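Local coordinates for hypothetical protein ta1320 (Thermoplasma acidophilum, PDB 1NE2) that is of uncharacterised function but is probably a methyltransferase of the S-adenosylmethionine-dependent, Rossmann-like class, at residues M4-K16 with A34-N46. Residues are numbered along the deposited sequence; the frame is centred on the assembly and turned at random.
Sequences MGIKNDLEIRLQK and ASTAAYFLIEIYN
The Tyr45 ring meets Ile6 obliquely, with Ile6 CD1 3.6 Å from Tyr45 CE2. Glu43 CG of the same helix lies over the rim of one face of the Tyr39 ring. The carboxylate of Glu11 lies against the backbone of Ser35, with CD 3.6 Å from Ser35 CA. Glu11 OE1 forms a salt bridge with Lys7 NZ at 2.8 Å, on the syn side but 32° out of the carboxylate plane. A bend in the Lys7 chain at chi2 (-87°) helps bring NZ to this carboxylate and to Ser35 OG, to which it donates at 2.9 Å. With an alanine in place of Glu11, Lys7 NZ would probably lose its charged mate and be held less firmly at Ser35. Lys7 packs as a knob among Ser35, Ala38, Tyr39 and Ile42. In return, Ala38 fits among Lys7, Leu10, Glu11 and Leu14. On the buried side, the Leu10 and Ile42 side chains run past each other in opposite directions, with Leu10 CD2 3.8 Å from Ile42 CD1. Leu14 CD1 reaches Ala37 CB at 4.1 Å. The helix axes approach to 8.8 Å, their N-to-C directions 132° apart, nearer antiparallel than parallel. Helix 6-14 thus packs beside helix 34-46, which lies on strands 111-116 and 142-147 of a probable Rossmann-like methyltransferase sheet. Leu72 touches both Leu10 and Ile42, and helix 64-71 flanks the pair.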
HETATM    1  N   MSE B   4      25.160  -7.330  14.531  1.00 52.10           N
HETATM    2  CA  MSE B   4      24.898  -7.596  15.974  1.00 50.94           C
HETATM    3  C   MSE B   4      23.398  -7.563  16.262  1.00 47.72           C
HETATM    4  O   MSE B   4      22.939  -6.820  17.130  1.00 47.67           O
HETATM    5  CB  MSE B   4      25.608  -6.553  16.848  1.00 56.06           C
HETATM    6  CG  MSE B   4      27.130  -6.538  16.729  1.00 59.25           C
HETATM    7 SE   MSE B   4      27.775  -5.902  15.022  0.31 66.09          SE
HETATM    8  CE  MSE B   4      27.843  -4.013  15.411  1.00 61.66           C
ATOM      9  N   GLY B   5      22.638  -8.372  15.531  1.00 41.55           N
ATOM     10  CA  GLY B   5      21.202  -8.408  15.727  1.00 37.09           C
ATOM     11  C   GLY B   5      20.475  -7.529  14.726  1.00 34.20           C
ATOM     12  O   GLY B   5      20.999  -6.505  14.285  1.00 31.32           O
ATOM     13  N   ILE B   6      19.257  -7.921  14.372  1.00 30.81           N
ATOM     14  CA  ILE B   6      18.467  -7.164  13.408  1.00 29.54           C
ATOM     15  C   ILE B   6      18.092  -5.775  13.933  1.00 28.57           C
ATOM     16  O   ILE B   6      17.979  -4.824  13.161  1.00 26.16           O
ATOM     17  CB  ILE B   6      17.186  -7.945  13.025  1.00 27.17           C
ATOM     18  CG1 ILE B   6      16.495  -7.274  11.838  1.00 26.48           C
ATOM     19  CG2 ILE B   6      16.254  -8.037  14.228  1.00 28.56           C
ATOM     20  CD1 ILE B   6      15.298  -8.033  11.319  1.00 30.10           C
ATOM     21  N   LYS B   7      17.905  -5.654  15.243  1.00 28.11           N
ATOM     22  CA  LYS B   7      17.544  -4.366  15.826  1.00 28.17           C
ATOM     23  C   LYS B   7      18.707  -3.396  15.638  1.00 28.69           C
ATOM     24  O   LYS B   7      18.508  -2.242  15.260  1.00 27.76           O
ATOM     25  CB  LYS B   7      17.193  -4.543  17.311  1.00 29.14           C
ATOM     26  CG  LYS B   7      16.620  -3.309  18.010  1.00 33.23           C
ATOM     27  CD  LYS B   7      17.718  -2.411  18.568  1.00 33.38           C
ATOM     28  CE  LYS B   7      17.146  -1.299  19.440  1.00 33.21           C
ATOM     29  NZ  LYS B   7      18.226  -0.449  20.014  1.00 36.08           N
ATOM     30  N   ASN B   8      19.928  -3.870  15.877  1.00 27.08           N
ATOM     31  CA  ASN B   8      21.101  -3.021  15.714  1.00 27.84           C
ATOM     32  C   ASN B   8      21.395  -2.748  14.247  1.00 24.89           C
ATOM     33  O   ASN B   8      21.787  -1.639  13.887  1.00 22.99           O
ATOM     34  CB  ASN B   8      22.326  -3.655  16.375  1.00 34.31           C
ATOM     35  CG  ASN B   8      22.301  -3.530  17.885  1.00 40.09           C
ATOM     36  OD1 ASN B   8      22.184  -2.429  18.424  1.00 42.97           O
ATOM     37  ND2 ASN B   8      22.414  -4.659  18.574  1.00 42.56           N
ATOM     38  N   ASP B   9      21.195  -3.755  13.402  1.00 20.62           N
ATOM     39  CA  ASP B   9      21.444  -3.602  11.972  1.00 21.73           C
ATOM     40  C   ASP B   9      20.460  -2.610  11.351  1.00 20.32           C
ATOM     41  O   ASP B   9      20.823  -1.843  10.459  1.00 20.03           O
ATOM     42  CB  ASP B   9      21.343  -4.954  11.256  1.00 26.22           C
ATOM     43  CG  ASP B   9      22.408  -5.940  11.712  1.00 32.76           C
ATOM     44  OD1 ASP B   9      23.480  -5.490  12.172  1.00 32.85           O
ATOM     45  OD2 ASP B   9      22.180  -7.166  11.597  1.00 31.51           O
ATOM     46  N   LEU B  10      19.214  -2.630  11.819  1.00 16.43           N
ATOM     47  CA  LEU B  10      18.205  -1.705  11.317  1.00 17.79           C
ATOM     48  C   LEU B  10      18.515  -0.312  11.847  1.00 17.36           C
ATOM     49  O   LEU B  10      18.480   0.673  11.110  1.00 17.17           O
ATOM     50  CB  LEU B  10      16.803  -2.118  11.789  1.00 15.98           C
ATOM     51  CG  LEU B  10      15.661  -1.151  11.448  1.00 17.36           C
ATOM     52  CD1 LEU B  10      15.500  -1.026   9.936  1.00 18.42           C
ATOM     53  CD2 LEU B  10      14.364  -1.653  12.076  1.00 15.20           C
ATOM     54  N   GLU B  11      18.825  -0.243  13.138  1.00 17.07           N
ATOM     55  CA  GLU B  11      19.133   1.028  13.773  1.00 18.08           C
ATOM     56  C   GLU B  11      20.206   1.819  13.033  1.00 18.53           C
ATOM     57  O   GLU B  11      20.056   3.025  12.831  1.00 16.73           O
ATOM     58  CB  GLU B  11      19.561   0.808  15.229  1.00 17.85           C
ATOM     59  CG  GLU B  11      19.514   2.085  16.057  1.00 20.28           C
ATOM     60  CD  GLU B  11      20.039   1.904  17.473  1.00 23.13           C
ATOM     61  OE1 GLU B  11      19.782   0.844  18.080  1.00 22.57           O
ATOM     62  OE2 GLU B  11      20.701   2.834  17.981  1.00 21.22           O
ATOM     63  N   ILE B  12      21.284   1.157  12.611  1.00 17.05           N
ATOM     64  CA  ILE B  12      22.340   1.879  11.914  1.00 20.91           C
ATOM     65  C   ILE B  12      21.889   2.388  10.555  1.00 22.24           C
ATOM     66  O   ILE B  12      22.406   3.390  10.066  1.00 22.00           O
ATOM     67  CB  ILE B  12      23.631   1.029  11.764  1.00 24.25           C
ATOM     68  CG1 ILE B  12      23.326  -0.296  11.075  1.00 26.66           C
ATOM     69  CG2 ILE B  12      24.251   0.796  13.131  1.00 23.85           C
ATOM     70  CD1 ILE B  12      24.552  -1.153  10.851  1.00 31.31           C
ATOM     71  N   ARG B  13      20.920   1.715   9.938  1.00 20.14           N
ATOM     72  CA  ARG B  13      20.420   2.187   8.655  1.00 20.15           C
ATOM     73  C   ARG B  13      19.524   3.402   8.899  1.00 19.07           C
ATOM     74  O   ARG B  13      19.499   4.339   8.102  1.00 22.79           O
ATOM     75  CB  ARG B  13      19.650   1.076   7.926  1.00 19.69           C
ATOM     76  CG  ARG B  13      20.541  -0.064   7.426  1.00 23.40           C
ATOM     77  CD  ARG B  13      21.534   0.429   6.369  1.00 30.54           C
ATOM     78  NE  ARG B  13      20.883   0.790   5.111  1.00 34.81           N
ATOM     79  CZ  ARG B  13      20.569  -0.076   4.149  1.00 32.96           C
ATOM     80  NH1 ARG B  13      20.847  -1.365   4.289  1.00 34.54           N
ATOM     81  NH2 ARG B  13      19.971   0.349   3.045  1.00 36.73           N
ATOM     82  N   LEU B  14      18.793   3.396  10.010  1.00 17.47           N
ATOM     83  CA  LEU B  14      17.932   4.524  10.336  1.00 16.99           C
ATOM     84  C   LEU B  14      18.759   5.753  10.727  1.00 18.76           C
ATOM     85  O   LEU B  14      18.352   6.887  10.478  1.00 21.66           O
ATOM     86  CB  LEU B  14      16.977   4.163  11.482  1.00 18.51           C
ATOM     87  CG  LEU B  14      15.930   3.080  11.198  1.00 17.47           C
ATOM     88  CD1 LEU B  14      15.046   2.861  12.434  1.00 17.76           C
ATOM     89  CD2 LEU B  14      15.083   3.508  10.005  1.00 18.09           C
ATOM     90  N   GLN B  15      19.923   5.531  11.325  1.00 18.08           N
ATOM     91  CA  GLN B  15      20.762   6.648  11.744  1.00 22.15           C
ATOM     92  C   GLN B  15      21.313   7.432  10.554  1.00 28.15           C
ATOM     93  O   GLN B  15      21.721   8.584  10.696  1.00 26.86           O
ATOM     94  CB  GLN B  15      21.891   6.133  12.646  1.00 20.63           C
ATOM     95  CG  GLN B  15      21.357   5.588  13.977  1.00 19.64           C
ATOM     96  CD  GLN B  15      22.353   4.719  14.715  1.00 21.32           C
ATOM     97  OE1 GLN B  15      23.178   4.043  14.101  1.00 20.21           O
ATOM     98  NE2 GLN B  15      22.264   4.709  16.042  1.00 21.96           N
ATOM     99  N   LYS B  16      21.300   6.818   9.376  1.00 35.38           N
ATOM    100  CA  LYS B  16      21.789   7.483   8.174  1.00 41.70           C
ATOM    101  C   LYS B  16      20.782   8.519   7.670  1.00 45.38           C
ATOM    102  O   LYS B  16      21.146   9.463   6.968  1.00 47.42           O
ATOM    103  CB  LYS B  16      22.069   6.454   7.079  1.00 43.43           C
ATOM    104  CG  LYS B  16      23.090   5.405   7.474  1.00 46.26           C
ATOM    105  CD  LYS B  16      23.289   4.387   6.367  1.00 50.99           C
ATOM    106  CE  LYS B  16      24.233   3.279   6.803  1.00 54.08           C
ATOM    107  NZ  LYS B  16      24.378   2.231   5.752  1.00 58.17           N
ATOM    108  N   ALA B  34      16.316   6.857  16.713  1.00 17.62           N
ATOM    109  CA  ALA B  34      16.566   5.644  15.941  1.00 15.51           C
ATOM    110  C   ALA B  34      16.483   4.344  16.734  1.00 14.20           C
ATOM    111  O   ALA B  34      16.002   3.341  16.211  1.00 14.55           O
ATOM    112  CB  ALA B  34      17.918   5.743  15.224  1.00 13.60           C
ATOM    113  N   SER B  35      16.937   4.358  17.988  1.00 14.78           N
ATOM    114  CA  SER B  35      16.901   3.157  18.828  1.00 14.15           C
ATOM    115  C   SER B  35      15.459   2.747  19.134  1.00 15.39           C
ATOM    116  O   SER B  35      15.071   1.587  18.943  1.00 14.05           O
ATOM    117  CB  SER B  35      17.652   3.412  20.140  1.00 16.32           C
ATOM    118  OG  SER B  35      17.613   2.265  20.977  1.00 18.04           O
ATOM    119  N   THR B  36      14.680   3.699  19.628  1.00 13.94           N
ATOM    120  CA  THR B  36      13.284   3.449  19.955  1.00 15.38           C
ATOM    121  C   THR B  36      12.501   3.040  18.709  1.00 15.85           C
ATOM    122  O   THR B  36      11.679   2.123  18.756  1.00 16.63           O
ATOM    123  CB  THR B  36      12.640   4.697  20.589  1.00 18.10           C
ATOM    124  OG1 THR B  36      13.339   5.020  21.800  1.00 19.60           O
ATOM    125  CG2 THR B  36      11.175   4.433  20.912  1.00 20.55           C
ATOM    126  N   ALA B  37      12.764   3.717  17.595  1.00 13.95           N
ATOM    127  CA  ALA B  37      12.083   3.410  16.342  1.00 14.37           C
ATOM    128  C   ALA B  37      12.396   1.987  15.898  1.00 15.46           C
ATOM    129  O   ALA B  37      11.499   1.248  15.482  1.00 13.75           O
ATOM    130  CB  ALA B  37      12.497   4.398  15.260  1.00 15.86           C
ATOM    131  N   ALA B  38      13.670   1.611  15.972  1.00 14.10           N
ATOM    132  CA  ALA B  38      14.083   0.266  15.587  1.00 14.75           C
ATOM    133  C   ALA B  38      13.427  -0.776  16.498  1.00 14.49           C
ATOM    134  O   ALA B  38      12.946  -1.797  16.021  1.00 15.17           O
ATOM    135  CB  ALA B  38      15.606   0.147  15.651  1.00 14.47           C
ATOM    136  N   TYR B  39      13.403  -0.515  17.806  1.00 16.42           N
ATOM    137  CA  TYR B  39      12.795  -1.451  18.754  1.00 15.75           C
ATOM    138  C   TYR B  39      11.326  -1.692  18.408  1.00 14.88           C
ATOM    139  O   TYR B  39      10.867  -2.838  18.313  1.00 14.56           O
ATOM    140  CB  TYR B  39      12.873  -0.899  20.179  1.00 16.68           C
ATOM    141  CG  TYR B  39      12.209  -1.790  21.207  1.00 17.18           C
ATOM    142  CD1 TYR B  39      12.848  -2.932  21.682  1.00 18.10           C
ATOM    143  CD2 TYR B  39      10.934  -1.498  21.694  1.00 15.69           C
ATOM    144  CE1 TYR B  39      12.240  -3.765  22.619  1.00 20.66           C
ATOM    145  CE2 TYR B  39      10.316  -2.331  22.633  1.00 20.53           C
ATOM    146  CZ  TYR B  39      10.978  -3.461  23.089  1.00 20.90           C
ATOM    147  OH  TYR B  39      10.380  -4.294  24.012  1.00 20.89           O
ATOM    148  N   PHE B  40      10.598  -0.593  18.238  1.00 13.04           N
ATOM    149  CA  PHE B  40       9.176  -0.617  17.916  1.00 14.90           C
ATOM    150  C   PHE B  40       8.910  -1.392  16.626  1.00 15.64           C
ATOM    151  O   PHE B  40       8.059  -2.291  16.600  1.00 14.93           O
ATOM    152  CB  PHE B  40       8.687   0.836  17.804  1.00 13.15           C
ATOM    153  CG  PHE B  40       7.252   0.994  17.383  1.00 14.99           C
ATOM    154  CD1 PHE B  40       6.217   0.392  18.095  1.00 16.78           C
ATOM    155  CD2 PHE B  40       6.934   1.831  16.315  1.00 16.53           C
ATOM    156  CE1 PHE B  40       4.881   0.630  17.752  1.00 16.53           C
ATOM    157  CE2 PHE B  40       5.609   2.076  15.963  1.00 17.64           C
ATOM    158  CZ  PHE B  40       4.574   1.473  16.686  1.00 16.94           C
ATOM    159  N   LEU B  41       9.649  -1.063  15.568  1.00 14.78           N
ATOM    160  CA  LEU B  41       9.476  -1.731  14.274  1.00 14.84           C
ATOM    161  C   LEU B  41       9.820  -3.220  14.297  1.00 13.87           C
ATOM    162  O   LEU B  41       9.136  -4.019  13.661  1.00 14.58           O
ATOM    163  CB  LEU B  41      10.298  -1.026  13.190  1.00 15.03           C
ATOM    164  CG  LEU B  41       9.833   0.389  12.817  1.00 16.44           C
ATOM    165  CD1 LEU B  41      10.809   0.979  11.798  1.00 15.48           C
ATOM    166  CD2 LEU B  41       8.422   0.354  12.235  1.00 15.44           C
ATOM    167  N   ILE B  42      10.865  -3.601  15.024  1.00 14.72           N
ATOM    168  CA  ILE B  42      11.220  -5.013  15.087  1.00 15.98           C
ATOM    169  C   ILE B  42      10.102  -5.813  15.767  1.00 16.88           C
ATOM    170  O   ILE B  42       9.838  -6.962  15.398  1.00 14.78           O
ATOM    171  CB  ILE B  42      12.570  -5.232  15.814  1.00 16.55           C
ATOM    172  CG1 ILE B  42      13.707  -4.631  14.983  1.00 19.68           C
ATOM    173  CG2 ILE B  42      12.805  -6.725  16.048  1.00 19.00           C
ATOM    174  CD1 ILE B  42      13.755  -5.125  13.543  1.00 18.78           C
ATOM    175  N   GLU B  43       9.434  -5.214  16.751  1.00 14.95           N
ATOM    176  CA  GLU B  43       8.326  -5.908  17.403  1.00 17.39           C
ATOM    177  C   GLU B  43       7.249  -6.210  16.359  1.00 15.05           C
ATOM    178  O   GLU B  43       6.722  -7.319  16.293  1.00 16.20           O
ATOM    179  CB  GLU B  43       7.706  -5.050  18.510  1.00 14.20           C
ATOM    180  CG  GLU B  43       8.550  -4.899  19.757  1.00 15.80           C
ATOM    181  CD  GLU B  43       7.758  -4.298  20.904  1.00 17.27           C
ATOM    182  OE1 GLU B  43       6.911  -3.418  20.642  1.00 18.62           O
ATOM    183  OE2 GLU B  43       7.985  -4.708  22.064  1.00 18.86           O
ATOM    184  N   ILE B  44       6.916  -5.211  15.547  1.00 13.29           N
ATOM    185  CA  ILE B  44       5.896  -5.393  14.520  1.00 13.01           C
ATOM    186  C   ILE B  44       6.352  -6.455  13.517  1.00 14.75           C
ATOM    187  O   ILE B  44       5.552  -7.268  13.040  1.00 14.29           O
ATOM    188  CB  ILE B  44       5.615  -4.058  13.775  1.00 12.69           C
ATOM    189  CG1 ILE B  44       5.229  -2.973  14.794  1.00 13.98           C
ATOM    190  CG2 ILE B  44       4.489  -4.258  12.753  1.00 15.40           C
ATOM    191  CD1 ILE B  44       4.941  -1.595  14.179  1.00 14.53           C
ATOM    192  N   TYR B  45       7.647  -6.449  13.216  1.00 12.97           N
ATOM    193  CA  TYR B  45       8.238  -7.393  12.283  1.00 14.62           C
ATOM    194  C   TYR B  45       8.138  -8.814  12.836  1.00 15.24           C
ATOM    195  O   TYR B  45       7.759  -9.742  12.122  1.00 14.86           O
ATOM    196  CB  TYR B  45       9.703  -7.012  12.054  1.00 15.72           C
ATOM    197  CG  TYR B  45      10.480  -7.960  11.171  1.00 17.99           C
ATOM    198  CD1 TYR B  45      10.347  -7.931   9.784  1.00 21.15           C
ATOM    199  CD2 TYR B  45      11.371  -8.872  11.730  1.00 20.05           C
ATOM    200  CE1 TYR B  45      11.099  -8.794   8.971  1.00 21.74           C
ATOM    201  CE2 TYR B  45      12.116  -9.731  10.940  1.00 23.13           C
ATOM    202  CZ  TYR B  45      11.979  -9.689   9.565  1.00 23.80           C
ATOM    203  OH  TYR B  45      12.739 -10.548   8.803  1.00 31.33           O
ATOM    204  N   ASN B  46       8.476  -8.982  14.110  1.00 15.47           N
ATOM    205  CA  ASN B  46       8.407 -10.295  14.736  1.00 16.66           C
ATOM    206  C   ASN B  46       6.958 -10.771  14.899  1.00 16.39           C
ATOM    207  O   ASN B  46       6.715 -11.974  15.037  1.00 13.54           O
ATOM    208  CB  ASN B  46       9.134 -10.281  16.092  1.00 17.83           C
ATOM    209  CG  ASN B  46      10.653 -10.122  15.945  1.00 20.99           C
ATOM    210  OD1 ASN B  46      11.243 -10.533  14.938  1.00 21.94           O
ATOM    211  ND2 ASN B  46      11.289  -9.544  16.957  1.00 19.29           N
TER